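Local coordinates for conserved hypothetical protein (Staphylococcus aureus subsp. aureus, PDB 1TSJ) that is of unknown function but has the beta-alpha-beta-beta-beta architecture of the glyoxalase superfamily, at residues 74-79 with 119-124; 5-10 with 58-63; 28-33 with 54-59. All blocks are in the same frame, centred on the assembly; numbering follows the deposited sequence.

Contact 1 of 3, residues 74-79 with 119-124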
loop_
_atom_site.group_PDB
_atom_site.type_symbol
_atom_site.label_atom_id
_atom_site.label_comp_id
_atom_site.label_asym_id
_atom_site.label_seq_id
_atom_site.Cartn_x
_atom_site.Cartn_y
_atom_site.Cartn_z
ATOM N N ILE A 74 -8.329 1.449 -3.077
ATOM C CA ILE A 74 -7.578 0.452 -3.797
ATOM C C ILE A 74 -6.370 1.218 -4.368
ATOM O O ILE A 74 -5.973 0.915 -5.515
ATOM C CB ILE A 74 -8.454 -0.165 -4.961
ATOM C CG1 ILE A 74 -7.637 -0.926 -6.001
ATOM C CG2 ILE A 74 -8.915 0.942 -5.775
ATOM C CD1 ILE A 74 -8.500 -1.745 -7.137
ATOM N N SER A 75 -5.786 2.083 -3.549
ATOM C CA SER A 75 -4.628 2.903 -3.836
ATOM C C SER A 75 -3.339 2.423 -4.481
ATOM O O SER A 75 -3.158 1.312 -4.908
ATOM C CB SER A 75 -4.266 3.651 -2.535
ATOM O OG SER A 75 -3.666 2.942 -1.550
ATOM N N LEU A 76 -2.427 3.373 -4.633
ATOM C CA LEU A 76 -1.071 3.089 -5.150
ATOM C C LEU A 76 -0.074 3.381 -4.106
ATOM O O LEU A 76 -0.021 4.415 -3.598
ATOM C CB LEU A 76 -0.715 3.939 -6.378
ATOM C CG LEU A 76 -1.669 3.606 -7.536
ATOM C CD1 LEU A 76 -1.506 4.574 -8.623
ATOM C CD2 LEU A 76 -1.579 2.282 -8.162
ATOM N N PHE A 77 0.728 2.428 -3.817
ATOM C CA PHE A 77 1.542 2.470 -2.704
ATOM C C PHE A 77 2.933 2.636 -3.306
ATOM O O PHE A 77 3.541 1.719 -3.920
ATOM C CB PHE A 77 1.373 1.191 -1.824
ATOM C CG PHE A 77 2.352 1.078 -0.663
ATOM C CD1 PHE A 77 1.952 1.380 0.596
ATOM C CD2 PHE A 77 3.619 0.815 -0.850
ATOM C CE1 PHE A 77 2.838 1.386 1.619
ATOM C CE2 PHE A 77 4.472 0.715 0.208
ATOM C CZ PHE A 77 4.068 0.996 1.438
ATOM N N VAL A 78 3.437 3.857 -3.071
ATOM C CA VAL A 78 4.700 4.269 -3.547
ATOM C C VAL A 78 5.809 4.247 -2.452
ATOM O O VAL A 78 5.820 4.963 -1.449
ATOM C CB VAL A 78 4.559 5.671 -4.349
ATOM C CG1 VAL A 78 5.867 6.058 -5.102
ATOM C CG2 VAL A 78 3.328 5.710 -5.265
ATOM N N THR A 79 6.722 3.341 -2.700
ATOM C CA THR A 79 8.015 3.320 -2.081
ATOM C C THR A 79 9.021 4.373 -2.640
ATOM O O THR A 79 9.626 4.266 -3.753
ATOM C CB THR A 79 8.601 1.961 -2.237
ATOM O OG1 THR A 79 7.725 1.009 -1.610
ATOM C CG2 THR A 79 9.907 1.876 -1.456
ATOM N N PHE A 119 -7.857 14.284 -8.905
ATOM C CA PHE A 119 -8.745 13.389 -9.719
ATOM C C PHE A 119 -9.214 12.249 -8.900
ATOM O O PHE A 119 -9.817 11.265 -9.359
ATOM C CB PHE A 119 -7.983 12.750 -10.801
ATOM C CG PHE A 119 -7.251 13.680 -11.541
ATOM C CD1 PHE A 119 -5.919 13.857 -11.315
ATOM C CD2 PHE A 119 -7.905 14.456 -12.457
ATOM C CE1 PHE A 119 -5.260 14.813 -12.001
ATOM C CE2 PHE A 119 -7.229 15.434 -13.106
ATOM C CZ PHE A 119 -5.917 15.580 -12.919
ATOM N N GLY A 120 -8.848 12.221 -7.673
ATOM C CA GLY A 120 -9.392 11.078 -6.970
ATOM C C GLY A 120 -8.590 9.829 -6.767
ATOM O O GLY A 120 -9.089 9.042 -6.108
ATOM N N VAL A 121 -7.370 9.689 -7.217
ATOM C CA VAL A 121 -6.616 8.481 -7.014
ATOM C C VAL A 121 -5.752 8.592 -5.750
ATOM O O VAL A 121 -5.008 9.575 -5.541
ATOM C CB VAL A 121 -5.661 8.319 -8.240
ATOM C CG1 VAL A 121 -4.845 7.041 -8.219
ATOM C CG2 VAL A 121 -6.441 8.367 -9.510
ATOM N N SER A 122 -5.734 7.521 -4.946
ATOM C CA SER A 122 -4.997 7.529 -3.677
ATOM C C SER A 122 -3.679 7.069 -3.984
ATOM O O SER A 122 -3.567 6.074 -4.705
ATOM C CB SER A 122 -5.599 6.541 -2.718
ATOM O OG SER A 122 -6.834 7.036 -2.207
ATOM N N PHE A 123 -2.709 7.818 -3.454
ATOM C CA PHE A 123 -1.288 7.496 -3.398
ATOM C C PHE A 123 -0.825 7.406 -1.991
ATOM O O PHE A 123 -1.018 8.329 -1.237
ATOM C CB PHE A 123 -0.516 8.606 -4.031
ATOM C CG PHE A 123 -0.721 8.662 -5.507
ATOM C CD1 PHE A 123 -1.807 9.378 -6.036
ATOM C CD2 PHE A 123 0.126 7.903 -6.377
ATOM C CE1 PHE A 123 -2.042 9.299 -7.398
ATOM C CE2 PHE A 123 -0.080 7.891 -7.641
ATOM C CZ PHE A 123 -1.186 8.560 -8.175
ATOM N N GLN A 124 -0.206 6.292 -1.647
ATOM C CA GLN A 124 0.565 6.168 -0.378
ATOM C C GLN A 124 1.997 6.310 -0.705
ATOM O O GLN A 124 2.473 5.595 -1.622
ATOM C CB GLN A 124 0.381 4.840 0.374
ATOM C CG GLN A 124 -1.076 4.728 0.683
ATOM C CD GLN A 124 -1.439 3.459 1.474
ATOM O OE1 GLN A 124 -0.906 3.247 2.597
ATOM N NE2 GLN A 124 -2.314 2.583 0.873
#

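Contact 2 of 3, residues 5-10 with 58-63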
loop_
_atom_site.group_PDB
_atom_site.type_symbol
_atom_site.label_atom_id
_atom_site.label_comp_id
_atom_site.label_asym_id
_atom_site.label_seq_id
_atom_site.Cartn_x
_atom_site.Cartn_y
_atom_site.Cartn_z
ATOM N N LYS A 5 8.369 -0.016 -7.216
ATOM C CA LYS A 5 8.289 1.405 -6.856
ATOM C C LYS A 5 6.855 1.743 -6.603
ATOM O O LYS A 5 6.620 2.441 -5.669
ATOM C CB LYS A 5 9.002 2.468 -7.780
ATOM N N ILE A 6 5.905 1.208 -7.404
ATOM C CA ILE A 6 4.441 1.435 -7.252
ATOM C C ILE A 6 3.685 0.108 -7.153
ATOM O O ILE A 6 3.614 -0.627 -8.143
ATOM C CB ILE A 6 3.911 2.256 -8.425
ATOM C CG1 ILE A 6 4.500 3.650 -8.410
ATOM C CG2 ILE A 6 2.468 2.615 -8.270
ATOM C CD1 ILE A 6 4.579 4.213 -9.899
ATOM N N THR A 7 3.077 -0.136 -6.008
ATOM C CA THR A 7 2.349 -1.336 -5.719
ATOM C C THR A 7 0.882 -1.034 -5.667
ATOM O O THR A 7 0.490 -0.122 -5.009
ATOM C CB THR A 7 2.784 -1.852 -4.377
ATOM O OG1 THR A 7 4.139 -2.184 -4.473
ATOM C CG2 THR A 7 2.244 -3.214 -4.047
ATOM N N THR A 8 0.023 -1.823 -6.333
ATOM C CA THR A 8 -1.434 -1.615 -6.205
ATOM C C THR A 8 -1.771 -2.185 -4.840
ATOM O O THR A 8 -1.297 -3.265 -4.460
ATOM C CB THR A 8 -2.127 -2.362 -7.268
ATOM O OG1 THR A 8 -1.670 -1.870 -8.522
ATOM C CG2 THR A 8 -3.595 -2.110 -7.252
ATOM N N PHE A 9 -2.540 -1.404 -4.109
ATOM C CA PHE A 9 -2.791 -1.604 -2.730
ATOM C C PHE A 9 -4.320 -1.743 -2.541
ATOM O O PHE A 9 -5.159 -0.801 -2.832
ATOM C CB PHE A 9 -2.203 -0.397 -1.989
ATOM C CG PHE A 9 -1.966 -0.632 -0.497
ATOM C CD1 PHE A 9 -0.760 -1.035 -0.041
ATOM C CD2 PHE A 9 -2.970 -0.426 0.438
ATOM C CE1 PHE A 9 -0.543 -1.277 1.364
ATOM C CE2 PHE A 9 -2.778 -0.689 1.833
ATOM C CZ PHE A 9 -1.547 -1.086 2.272
ATOM N N LEU A 10 -4.704 -2.914 -2.083
ATOM C CA LEU A 10 -6.098 -3.175 -1.882
ATOM C C LEU A 10 -6.447 -3.170 -0.415
ATOM O O LEU A 10 -5.756 -3.721 0.429
ATOM C CB LEU A 10 -6.553 -4.437 -2.523
ATOM C CG LEU A 10 -6.186 -4.573 -3.957
ATOM C CD1 LEU A 10 -4.777 -4.781 -3.999
ATOM C CD2 LEU A 10 -6.665 -5.888 -4.410
ATOM N N GLY A 58 3.237 -13.489 -10.712
ATOM C CA GLY A 58 4.559 -12.952 -10.381
ATOM C C GLY A 58 4.609 -11.453 -10.102
ATOM O O GLY A 58 5.709 -10.855 -9.963
ATOM N N GLN A 59 3.460 -10.840 -10.021
ATOM C CA GLN A 59 3.411 -9.423 -9.731
ATOM C C GLN A 59 2.940 -9.220 -8.335
ATOM O O GLN A 59 1.906 -9.787 -7.899
ATOM C CB GLN A 59 2.387 -8.725 -10.627
ATOM C CG GLN A 59 2.803 -8.825 -12.027
ATOM C CD GLN A 59 1.780 -8.351 -13.023
ATOM O OE1 GLN A 59 1.235 -7.229 -12.922
ATOM N NE2 GLN A 59 1.547 -9.199 -14.062
ATOM N N VAL A 60 3.660 -8.338 -7.675
ATOM C CA VAL A 60 3.424 -7.904 -6.250
ATOM C C VAL A 60 2.313 -6.918 -5.963
ATOM O O VAL A 60 2.274 -5.815 -6.513
ATOM C CB VAL A 60 4.701 -7.385 -5.658
ATOM C CG1 VAL A 60 4.499 -7.087 -4.258
ATOM C CG2 VAL A 60 5.721 -8.481 -5.737
ATOM N N PHE A 61 1.400 -7.396 -5.127
ATOM C CA PHE A 61 0.298 -6.675 -4.677
ATOM C C PHE A 61 0.369 -6.591 -3.163
ATOM O O PHE A 61 1.143 -7.244 -2.522
ATOM C CB PHE A 61 -0.961 -7.441 -5.125
ATOM C CG PHE A 61 -1.216 -7.363 -6.618
ATOM C CD1 PHE A 61 -0.566 -8.204 -7.480
ATOM C CD2 PHE A 61 -2.068 -6.425 -7.150
ATOM C CE1 PHE A 61 -0.708 -8.098 -8.897
ATOM C CE2 PHE A 61 -2.246 -6.297 -8.608
ATOM C CZ PHE A 61 -1.548 -7.152 -9.442
HETATM N N MSE A 62 -0.440 -5.771 -2.575
HETATM C CA MSE A 62 -0.573 -5.730 -1.164
HETATM C C MSE A 62 -2.032 -5.594 -0.843
HETATM O O MSE A 62 -2.790 -5.004 -1.581
HETATM C CB MSE A 62 0.074 -4.491 -0.615
HETATM C CG MSE A 62 1.537 -4.484 -0.747
HETATM SE SE MSE A 62 2.240 -2.675 -0.113
HETATM C CE MSE A 62 4.322 -2.904 -0.700
ATOM N N ALA A 63 -2.438 -6.135 0.303
ATOM C CA ALA A 63 -3.802 -5.938 0.765
ATOM C C ALA A 63 -3.770 -5.710 2.309
ATOM O O ALA A 63 -2.834 -6.165 2.966
ATOM C CB ALA A 63 -4.652 -7.106 0.362
HETATM O O HOH W 1 1.413 -4.151 -8.216
#

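Contact 3 of 3, residues 28-33 with 54-59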
loop_
_atom_site.group_PDB
_atom_site.type_symbol
_atom_site.label_atom_id
_atom_site.label_comp_id
_atom_site.label_asym_id
_atom_site.label_seq_id
_atom_site.Cartn_x
_atom_site.Cartn_y
_atom_site.Cartn_z
ATOM N N GLU A 28 -2.294 -17.721 -11.706
ATOM C CA GLU A 28 -1.354 -18.706 -11.772
ATOM C C GLU A 28 -0.204 -18.404 -10.915
ATOM O O GLU A 28 -0.137 -18.953 -9.820
ATOM C CB GLU A 28 -0.898 -18.930 -13.215
ATOM C CG GLU A 28 -1.796 -19.893 -13.991
ATOM C CD GLU A 28 -1.120 -20.389 -15.316
ATOM O OE1 GLU A 28 -1.955 -20.735 -16.203
ATOM O OE2 GLU A 28 0.201 -20.389 -15.491
ATOM N N ASP A 29 0.772 -17.679 -11.371
ATOM C CA ASP A 29 2.088 -17.789 -10.717
ATOM C C ASP A 29 2.033 -16.957 -9.439
ATOM O O ASP A 29 2.734 -15.983 -9.273
ATOM C CB ASP A 29 3.123 -17.263 -11.685
ATOM C CG ASP A 29 4.437 -16.922 -11.054
ATOM O OD1 ASP A 29 4.751 -17.611 -10.034
ATOM O OD2 ASP A 29 5.243 -16.027 -11.548
ATOM N N SER A 30 1.205 -17.336 -8.497
ATOM C CA SER A 30 0.865 -16.426 -7.450
ATOM C C SER A 30 0.957 -17.086 -6.039
ATOM O O SER A 30 1.049 -18.204 -5.923
ATOM C CB SER A 30 -0.458 -15.833 -7.839
ATOM O OG SER A 30 -1.371 -16.760 -7.519
ATOM N N GLU A 31 1.111 -16.331 -4.977
ATOM C CA GLU A 31 1.499 -16.850 -3.702
ATOM C C GLU A 31 1.364 -15.785 -2.616
ATOM O O GLU A 31 1.699 -14.654 -2.801
ATOM C CB GLU A 31 2.920 -17.253 -3.796
ATOM C CG GLU A 31 3.349 -17.894 -2.498
ATOM C CD GLU A 31 4.828 -18.287 -2.440
ATOM O OE1 GLU A 31 5.550 -17.884 -3.331
ATOM O OE2 GLU A 31 5.253 -18.977 -1.461
ATOM N N ILE A 32 0.885 -16.159 -1.442
ATOM C CA ILE A 32 0.924 -15.265 -0.345
ATOM C C ILE A 32 2.366 -15.174 0.199
ATOM O O ILE A 32 2.878 -16.163 0.716
ATOM C CB ILE A 32 -0.043 -15.692 0.706
ATOM C CG1 ILE A 32 -1.449 -15.279 0.304
ATOM C CG2 ILE A 32 0.215 -14.951 1.966
ATOM C CD1 ILE A 32 -2.606 -15.921 1.160
ATOM N N ILE A 33 3.035 -14.013 0.057
ATOM C CA ILE A 33 4.299 -13.959 0.642
ATOM C C ILE A 33 4.317 -13.469 2.121
ATOM O O ILE A 33 5.168 -13.816 2.845
ATOM C CB ILE A 33 5.401 -13.370 -0.314
ATOM C CG1 ILE A 33 5.882 -12.048 0.157
ATOM C CG2 ILE A 33 4.971 -13.266 -1.811
ATOM C CD1 ILE A 33 6.946 -12.142 1.255
ATOM N N PHE A 54 1.352 -10.266 -1.578
ATOM C CA PHE A 54 1.109 -11.447 -2.330
ATOM C C PHE A 54 1.499 -11.222 -3.775
ATOM O O PHE A 54 1.709 -10.125 -4.232
ATOM C CB PHE A 54 -0.332 -11.878 -2.075
ATOM C CG PHE A 54 -1.390 -10.876 -2.447
ATOM C CD1 PHE A 54 -1.718 -9.848 -1.666
ATOM C CD2 PHE A 54 -2.100 -10.990 -3.639
ATOM C CE1 PHE A 54 -2.739 -8.896 -2.148
ATOM C CE2 PHE A 54 -3.037 -10.143 -4.011
ATOM C CZ PHE A 54 -3.364 -9.114 -3.303
ATOM N N THR A 55 1.604 -12.294 -4.481
ATOM C CA THR A 55 1.871 -12.336 -5.921
ATOM C C THR A 55 0.639 -12.762 -6.727
ATOM O O THR A 55 -0.187 -13.485 -6.223
ATOM C CB THR A 55 2.973 -13.364 -6.074
ATOM O OG1 THR A 55 4.175 -12.791 -5.540
ATOM C CG2 THR A 55 3.376 -13.475 -7.387
ATOM N N LEU A 56 0.488 -12.247 -7.961
ATOM C CA LEU A 56 -0.485 -12.701 -8.944
ATOM C C LEU A 56 0.285 -12.613 -10.226
ATOM O O LEU A 56 0.618 -11.479 -10.630
ATOM C CB LEU A 56 -1.679 -11.762 -9.111
ATOM C CG LEU A 56 -2.539 -11.478 -7.893
ATOM C CD1 LEU A 56 -3.867 -10.610 -8.127
ATOM C CD2 LEU A 56 -2.926 -12.683 -7.319
ATOM N N ASN A 57 0.510 -13.743 -10.878
ATOM C CA ASN A 57 1.349 -13.832 -12.057
ATOM C C ASN A 57 2.675 -13.276 -11.857
ATOM O O ASN A 57 3.164 -12.606 -12.642
ATOM C CB ASN A 57 0.652 -13.169 -13.230
ATOM C CG ASN A 57 -0.590 -13.966 -13.615
ATOM O OD1 ASN A 57 -0.441 -14.923 -14.431
ATOM N ND2 ASN A 57 -1.739 -13.767 -12.900
ATOM N N GLY A 58 3.237 -13.489 -10.712
ATOM C CA GLY A 58 4.559 -12.952 -10.381
ATOM C C GLY A 58 4.609 -11.453 -10.102
ATOM O O GLY A 58 5.709 -10.855 -9.963
ATOM N N GLN A 59 3.460 -10.840 -10.021
ATOM C CA GLN A 59 3.411 -9.423 -9.731
ATOM C C GLN A 59 2.940 -9.220 -8.335
ATOM O O GLN A 59 1.906 -9.787 -7.899
ATOM C CB GLN A 59 2.387 -8.725 -10.627
ATOM C CG GLN A 59 2.803 -8.825 -12.027
ATOM C CD GLN A 59 1.780 -8.351 -13.023
ATOM O OE1 GLN A 59 1.235 -7.229 -12.922
ATOM N NE2 GLN A 59 1.547 -9.199 -14.062
#

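Contact 1 of 3, residues 74-79 with 119-124
The side-chain amide of Q124 reaches back along the neighbouring strand to S75. Its NE2 donates to S75 OG at 2.8 Å, with an N-H...O angle of 168°. The hydroxyl lies in the amide plane, so the bond also fixes the rotation of that plane. Q124 can reach because its CG stands anti to the carbonyl carbon (chi1 -59°) and the chain runs extended beyond it. Both residues are buried.

The backbones pair as parallel strands. L76 N donates to S122 O at 2.9 Å, and L76 O accepts from Q124 N at 2.7 Å. V78 N faces Q124 O at a modelled distance too short to be reliable. F77 CA approaches the same oxygen with a C-H...O contact. This is the parallel pairing of first and last strands expected in a beta-alpha-beta-beta-beta motif of the glyoxalase fold. Strand 6-11 lies along the other edge of 76-79, where S75 and F77 make backbone bonds to F9 and T7.

On the face with L76, the leucine runs alongside F123, with L76 CD1 3.7 Å from F123 CE2. V78 CG2 meets the F123 ring at its edge, 4.0 Å from CD2. L89 and L93 of helix 83-94 pack onto V78 and F123 respectively. On the opposite face, F77 CD1 comes 3.8 Å from Q124 CB, with ring and amide planes steeply inclined.

Contact 2 of 3, residues 5-10 with 58-63
Strands 6-11 and 59-64 form the parallel pair of a beta-alpha-beta-beta-beta motif, in which the first strand lies beside the last, as in the glyoxalase superfamily. The two short segments run at 26° to each other. The shorter of the two backbone bonds lies toward their C-terminal ends. There L10 N donates to M62 O at 2.9 Å, almost straight at the hydrogen. The bond from M62 N to T8 O is longer, 3.3 Å. A63 CA adds a C-H...O contact to L10 O. Both backbone polar atoms of M62 are thus used by the 5-10 segment.

The side chain of M62, a selenomethionine, carries the buried face. It is extended beyond CG and brings SE to the edge of the F9 ring, 4.5 Å from the ring centroid and 81° off its normal. This is a Met-aromatic contact at the ring edge, close to its plane. F9 CG stands anti to the backbone N (chi1 -161°), which swings the ring toward M62; CD1 and CE1 lie nearest SE. The ring of F77 meets F9 at a small angle. T7 crosses M62 at about a right angle, its CG2 3.6 Å from M62 CG. I53 of strand 49-56 also touches M62.

T8, L10, F61 and A63 share the other face. L10 CD1 sits at the edge of the F61 ring, 4.5 Å from CD2. T8 CB lies obliquely to the same ring, 4.1 Å from CD2. Where the strands spread apart, a water tentatively bridges T8 N, by a weak bond, and V60 O, at a distance short for this resolution. Its oxygen stands 4.2 Å above the F61 ring plane, over the ring centre.

Contact 3 of 3, residues 28-33 with 54-59
The ring of F54 turns away from 28-33, and no ring atom comes within 4.2 Å of that segment. It is F54 CB that meets the partner strand, 4.0 Å from I32 CA, with I32 CG1 as its side-chain neighbour. The ring instead packs with V20 of helix 16-26 and A63 of strand 59-64. The carboxylate of D29 lies beside the G58 backbone, with OD2 3.4 Å from G58 CA, but the angle is too poor for a hydrogen bond to G58 N.

The segments belong to the antiparallel hairpin of strands 31-37 and 49-56, at its open end. I32 and F54 form a non-hydrogen-bonded pair. Next to it, T55 N donates to E31 O at 2.9 Å. The return bond from E31 N to T55 O is weak and doubtful, since T55 O is not securely placed. Ahead of the strand, D29 is the centre of an inverse gamma turn, and its carbonyl O accepts from G58 N at 2.9 Å. That bond ties the approach to strand 31-37 to the type I' turn L56-Q59. The turn is closed by backbone bonds in both directions between L56 and Q59 and leads into strand 59-64.

S30 OG is bonded to F27 O rather than across the contact. Further along, I33 CG2 comes to 3.8 Å from T55 OG1.

How the contacts relate
All three contacts lie in one mixed sheet. Contact 3 and contact 2 have centres about 10 Å apart. They share G58 and Q59, and strands 49-56 and 59-64 are neighbours, joined by a bond from F61 N to F54 O. Contact 2 and contact 1 are about 11 Å apart, where strands 6-11 and 76-79 run antiparallel and S75, F77 and Q124 meet T7 or F9. Contacts 1 and 3 do not touch; their centres are about 21 Å apart. Along the chain, contacts 2 and 3 both close within residues 54-63, before contact 1 opens. Contacts 1 and 2 are two similar parallel pairs, consistent with paired glyoxalase-type motifs joined through their first strands.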